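Local atomic coordinates of VIN1 (Oscarella pearsei, PDB entry 6BFI), a protein that probably binds actin filaments and may take part in cell-cell adhesion, as a member of the vinculin/alpha-catenin family. Residues Asp323-Ile328 / His351-Lys356; Leu308-Glu313 / Ala369-Thr374. All blocks are in the same frame, centred on the assembly; numbering follows the deposited sequence.

Contact 1 of 2, residues Asp323-Ile328 / His351-Lys356; sequences DELDQI and HAAAVK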
loop_
_atom_site.group_PDB
_atom_site.type_symbol
_atom_site.label_atom_id
_atom_site.label_comp_id
_atom_site.label_asym_id
_atom_site.label_seq_id
_atom_site.Cartn_x
_atom_site.Cartn_y
_atom_site.Cartn_z
ATOM N N ASP A 323 30.196 -14.010 -5.574
ATOM C CA ASP A 323 31.485 -14.095 -6.257
ATOM C C ASP A 323 31.472 -15.138 -7.367
ATOM O O ASP A 323 32.158 -14.966 -8.384
ATOM C CB ASP A 323 32.596 -14.395 -5.251
ATOM C CG ASP A 323 33.062 -13.153 -4.515
ATOM O OD1 ASP A 323 32.999 -12.054 -5.107
ATOM O OD2 ASP A 323 33.491 -13.277 -3.348
ATOM N N GLU A 324 30.711 -16.221 -7.194
ATOM C CA GLU A 324 30.550 -17.184 -8.279
ATOM C C GLU A 324 29.897 -16.527 -9.489
ATOM O O GLU A 324 30.345 -16.709 -10.630
ATOM C CB GLU A 324 29.726 -18.380 -7.806
ATOM C CG GLU A 324 29.529 -19.451 -8.869
ATOM C CD GLU A 324 28.709 -20.627 -8.373
ATOM O OE1 GLU A 324 27.697 -20.400 -7.678
ATOM O OE2 GLU A 324 29.083 -21.781 -8.675
ATOM N N LEU A 325 28.839 -15.745 -9.253
ATOM C CA LEU A 325 28.170 -15.061 -10.356
ATOM C C LEU A 325 29.092 -14.046 -11.019
ATOM O O LEU A 325 29.086 -13.906 -12.249
ATOM C CB LEU A 325 26.890 -14.391 -9.859
ATOM C CG LEU A 325 25.626 -15.238 -10.010
ATOM C CD1 LEU A 325 24.522 -14.734 -9.096
ATOM C CD2 LEU A 325 25.166 -15.231 -11.461
ATOM N N ASP A 326 29.897 -13.331 -10.227
ATOM C CA ASP A 326 30.867 -12.409 -10.810
ATOM C C ASP A 326 31.871 -13.145 -11.689
ATOM O O ASP A 326 32.233 -12.665 -12.771
ATOM C CB ASP A 326 31.586 -11.633 -9.708
ATOM C CG ASP A 326 31.069 -10.215 -9.561
ATOM O OD1 ASP A 326 30.706 -9.605 -10.589
ATOM O OD2 ASP A 326 31.029 -9.712 -8.418
ATOM N N GLN A 327 32.329 -14.319 -11.244
ATOM C CA GLN A 327 33.252 -15.105 -12.057
ATOM C C GLN A 327 32.604 -15.528 -13.372
ATOM O O GLN A 327 33.220 -15.422 -14.442
ATOM C CB GLN A 327 33.733 -16.326 -11.274
ATOM C CG GLN A 327 34.800 -17.138 -11.986
ATOM C CD GLN A 327 36.107 -16.384 -12.138
ATOM O OE1 GLN A 327 36.387 -15.444 -11.391
ATOM N NE2 GLN A 327 36.916 -16.792 -13.110
ATOM N N ILE A 328 31.356 -16.002 -13.311
ATOM C CA ILE A 328 30.640 -16.358 -14.535
ATOM C C ILE A 328 30.523 -15.149 -15.456
ATOM O O ILE A 328 30.625 -15.272 -16.683
ATOM C CB ILE A 328 29.259 -16.951 -14.197
ATOM C CG1 ILE A 328 29.416 -18.282 -13.459
ATOM C CG2 ILE A 328 28.433 -17.145 -15.458
ATOM C CD1 ILE A 328 28.107 -19.005 -13.224
ATOM N N HIS A 351 22.773 -19.290 -19.577
ATOM C CA HIS A 351 21.670 -20.002 -18.940
ATOM C C HIS A 351 22.065 -20.489 -17.551
ATOM O O HIS A 351 21.270 -20.409 -16.604
ATOM C CB HIS A 351 21.231 -21.171 -19.823
ATOM C CG HIS A 351 19.950 -21.813 -19.387
ATOM N ND1 HIS A 351 19.881 -22.693 -18.329
ATOM C CD2 HIS A 351 18.691 -21.707 -19.872
ATOM C CE1 HIS A 351 18.633 -23.097 -18.178
ATOM N NE2 HIS A 351 17.891 -22.515 -19.102
ATOM N N ALA A 352 23.297 -20.989 -17.407
ATOM C CA ALA A 352 23.791 -21.358 -16.086
ATOM C C ALA A 352 23.822 -20.151 -15.157
ATOM O O ALA A 352 23.500 -20.263 -13.967
ATOM C CB ALA A 352 25.179 -21.988 -16.197
ATOM N N ALA A 353 24.201 -18.983 -15.686
ATOM C CA ALA A 353 24.153 -17.765 -14.884
ATOM C C ALA A 353 22.727 -17.441 -14.463
ATOM O O ALA A 353 22.496 -16.971 -13.343
ATOM C CB ALA A 353 24.762 -16.596 -15.656
ATOM N N ALA A 354 21.757 -17.689 -15.344
ATOM C CA ALA A 354 20.360 -17.459 -14.992
ATOM C C ALA A 354 19.937 -18.358 -13.838
ATOM O O ALA A 354 19.299 -17.905 -12.877
ATOM C CB ALA A 354 19.466 -17.688 -16.213
ATOM N N VAL A 355 20.294 -19.642 -13.917
ATOM C CA VAL A 355 19.986 -20.567 -12.830
ATOM C C VAL A 355 20.628 -20.095 -11.530
ATOM O O VAL A 355 19.989 -20.092 -10.468
ATOM C CB VAL A 355 20.434 -21.993 -13.203
ATOM C CG1 VAL A 355 20.088 -22.972 -12.093
ATOM C CG2 VAL A 355 19.789 -22.419 -14.511
ATOM N N LYS A 356 21.895 -19.672 -11.592
ATOM C CA LYS A 356 22.566 -19.178 -10.393
ATOM C C LYS A 356 21.904 -17.917 -9.853
ATOM O O LYS A 356 21.931 -17.674 -8.641
ATOM C CB LYS A 356 24.042 -18.918 -10.686
ATOM C CG LYS A 356 24.836 -20.180 -10.970
ATOM C CD LYS A 356 24.626 -21.204 -9.869
ATOM C CE LYS A 356 25.288 -22.527 -10.199
ATOM N NZ LYS A 356 24.957 -23.557 -9.178
#
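E324 and K356 bring opposite charges close without closing a salt bridge: OE1 of E324 stands 4.4 Å from NZ of K356. What the carboxylate touches is the lysine's aliphatic arm, with E324 OE1 3.9 Å from K356 CD. E324 gets there fully stretched, its CG anti to the backbone N (chi1 -179°), which carries the carboxylate across the gap between the helices. The amine itself is paired with E359 on its own helix, so the glutamate probably adds a loose electrostatic pull rather than a fixed bond. The pair lies on the outer side of the contact, where E324 is exposed.

Inside this charged pair the contact is apolar. The bent lysine chain offers its first carbons to the other helix: K356 CB meets L325 CD2 at 3.9 Å, while K356 CG faces I328 CD1 at 4.1 Å, with the lysine and isoleucine chains roughly perpendicular. I328 points toward the partner helix, and having CG2 anti to its own backbone N sends that branch onto the methyl of A353, with I328 CG2 3.7 Å from A353 CB. L325 puts CD2 3.7 Å from A353 O, a van der Waals touch on the backbone that the short alanine side chain probably allows.

L325 and A353 are buried, and neighbouring helices also cover them: L325 packs on I299 of helix 289-306, and A353 on L282 of helix 268-283. The two segments run nearly antiparallel, at 164°, with axes 10.3 Å apart. This is the side-by-side packing of consecutive helices in a helical hairpin, here within the kind of antiparallel helical bundle from which vinculin-family proteins are built.

Contact 2 of 2, residues Leu308-Glu313 / Ala369-Thr374; sequences LAATDE and AERVAT
R371 reaches L308 through one direct bond: NH1 donates to the main-chain O of L308 at 2.8 Å, with an N-H...O angle of 147°. The oxygen lies at the edge of the guanidinium, close to its plane, and the donor arrives in the carbonyl plane on a lone pair. Bends at chi2 (-74°) and chi3 (-65°) turn the guanidinium to the L308 carbonyl; on the way the chain passes A310, with R371 CD 4.0 Å from A310 CB. The remaining guanidinium nitrogens are also occupied, NE by the carboxylate of D375 and NH2 by the hydroxyl of T420. A methionine in place of R371 would probably leave the L308 carbonyl, the D375 carboxylate and the T420 hydroxyl each without this partner, and the start of the loop less firmly held.

E370 serves the other half of the loop. Its OE1 is hydrogen-bonded to T314 and also accepts from a water at 3.0 Å, which in turn takes the N-H of A310, 2.7 Å from A310 N. The A310 methyl lies off the OE1 end of that carboxylate, A310 CB 3.8 Å from E370 OE1. T311, the N-cap of helix 312-338, makes at most a weak bond to E370. Within the helix, E370 O receives two donors from opposite faces of its plane, T374 N and T374 OG1.

The loop from L308 to T311, leading into helix 312-338, thus lies against the late turns of helix 344-375. Helix 399-427 borders the arginine side through L423, and helix 496-519 meets E370 through V502 and A373 through F499.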
loop_
_atom_site.group_PDB
_atom_site.type_symbol
_atom_site.label_atom_id
_atom_site.label_comp_id
_atom_site.label_asym_id
_atom_site.label_seq_id
_atom_site.Cartn_x
_atom_site.Cartn_y
_atom_site.Cartn_z
ATOM N N LEU A 308 23.482 -8.191 6.227
ATOM C CA LEU A 308 22.458 -8.165 7.264
ATOM C C LEU A 308 21.962 -9.560 7.628
ATOM O O LEU A 308 20.881 -9.696 8.211
ATOM C CB LEU A 308 21.281 -7.291 6.825
ATOM C CG LEU A 308 21.578 -5.816 6.560
ATOM C CD1 LEU A 308 20.349 -5.114 5.998
ATOM C CD2 LEU A 308 22.057 -5.134 7.831
ATOM N N ALA A 309 22.724 -10.599 7.297
ATOM C CA ALA A 309 22.277 -11.961 7.542
ATOM C C ALA A 309 22.266 -12.270 9.037
ATOM O O ALA A 309 23.008 -11.679 9.825
ATOM C CB ALA A 309 23.172 -12.958 6.805
ATOM N N ALA A 310 21.405 -13.217 9.420
ATOM C CA ALA A 310 21.277 -13.580 10.827
ATOM C C ALA A 310 22.498 -14.338 11.335
ATOM O O ALA A 310 22.882 -14.178 12.499
ATOM C CB ALA A 310 20.012 -14.411 11.042
ATOM N N THR A 311 23.112 -15.166 10.492
ATOM C CA THR A 311 24.286 -15.938 10.871
ATOM C C THR A 311 25.379 -15.763 9.825
ATOM O O THR A 311 25.120 -15.394 8.677
ATOM C CB THR A 311 23.967 -17.434 11.034
ATOM O OG1 THR A 311 23.503 -17.969 9.788
ATOM C CG2 THR A 311 22.902 -17.644 12.102
ATOM N N ASP A 312 26.617 -16.038 10.243
ATOM C CA ASP A 312 27.752 -15.950 9.332
ATOM C C ASP A 312 27.704 -17.015 8.244
ATOM O O ASP A 312 28.383 -16.868 7.221
ATOM C CB ASP A 312 29.061 -16.061 10.112
ATOM C CG ASP A 312 29.340 -14.838 10.962
ATOM O OD1 ASP A 312 30.241 -14.053 10.599
ATOM O OD2 ASP A 312 28.654 -14.656 11.990
ATOM N N GLU A 313 26.923 -18.078 8.439
ATOM C CA GLU A 313 26.826 -19.119 7.424
ATOM C C GLU A 313 26.068 -18.623 6.200
ATOM O O GLU A 313 26.535 -18.777 5.065
ATOM C CB GLU A 313 26.162 -20.363 8.014
ATOM C CG GLU A 313 26.901 -20.924 9.214
ATOM C CD GLU A 313 26.486 -22.342 9.551
ATOM O OE1 GLU A 313 25.314 -22.697 9.306
ATOM O OE2 GLU A 313 27.340 -23.104 10.055
ATOM N N ALA A 369 13.898 -15.061 5.764
ATOM C CA ALA A 369 13.153 -15.973 6.625
ATOM C C ALA A 369 13.950 -16.349 7.866
ATOM O O ALA A 369 13.367 -16.608 8.925
ATOM C CB ALA A 369 12.754 -17.227 5.848
ATOM N N GLU A 370 15.282 -16.379 7.761
ATOM C CA GLU A 370 16.108 -16.686 8.924
ATOM C C GLU A 370 16.130 -15.520 9.905
ATOM O O GLU A 370 16.022 -15.721 11.121
ATOM C CB GLU A 370 17.525 -17.047 8.479
ATOM C CG GLU A 370 18.267 -17.947 9.451
ATOM C CD GLU A 370 19.730 -18.117 9.094
ATOM O OE1 GLU A 370 20.315 -17.176 8.517
ATOM O OE2 GLU A 370 20.297 -19.191 9.390
ATOM N N ARG A 371 16.268 -14.292 9.393
ATOM C CA ARG A 371 16.163 -13.117 10.255
ATOM C C ARG A 371 14.834 -13.100 10.995
ATOM O O ARG A 371 14.787 -12.803 12.195
ATOM C CB ARG A 371 16.329 -11.839 9.433
ATOM C CG ARG A 371 17.770 -11.377 9.273
ATOM C CD ARG A 371 18.312 -10.767 10.559
ATOM N NE ARG A 371 17.614 -9.537 10.920
ATOM C CZ ARG A 371 17.968 -8.323 10.508
ATOM N NH1 ARG A 371 19.023 -8.171 9.716
ATOM N NH2 ARG A 371 17.270 -7.259 10.888
ATOM N N VAL A 372 13.742 -13.424 10.299
ATOM C CA VAL A 372 12.442 -13.458 10.962
ATOM C C VAL A 372 12.398 -14.572 12.003
ATOM O O VAL A 372 11.897 -14.378 13.118
ATOM C CB VAL A 372 11.318 -13.600 9.925
ATOM C CG1 VAL A 372 9.977 -13.790 10.613
ATOM C CG2 VAL A 372 11.294 -12.380 9.028
ATOM N N ALA A 373 12.929 -15.750 11.664
ATOM C CA ALA A 373 12.935 -16.860 12.613
ATOM C C ALA A 373 13.723 -16.524 13.873
ATOM O O ALA A 373 13.401 -17.023 14.957
ATOM C CB ALA A 373 13.502 -18.116 11.956
ATOM N N THR A 374 14.750 -15.681 13.757
ATOM C CA THR A 374 15.559 -15.345 14.923
ATOM C C THR A 374 14.936 -14.218 15.739
ATOM O O THR A 374 14.827 -14.314 16.967
ATOM C CB THR A 374 16.972 -14.958 14.487
ATOM O OG1 THR A 374 17.576 -16.058 13.796
ATOM C CG2 THR A 374 17.821 -14.596 15.700
HETATM O O HOH W 1 19.731 -14.416 7.621
#

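Overall arrangement
Both contacts join helix 312-338, or the loop entering it, to helix 344-375, and their centres lie 24 Å apart with nearest atoms about 12 Å apart. Along the chain the order is 308-313, 323-328, 351-356, 369-374, so contact 1 is nested inside the loop closed by contact 2, as expected of an antiparallel hairpin. Contact 1 joins the hairpin's arms by apolar packing; contact 2 ties its open end by polar bonds. Around contact 1 lie helices 268-283 and 289-306, around contact 2 helices 399-427, 466-493 and 496-519. Helix 344-375 thus has different neighbours at the two contacts, consistent with it running from one group of helices to the next.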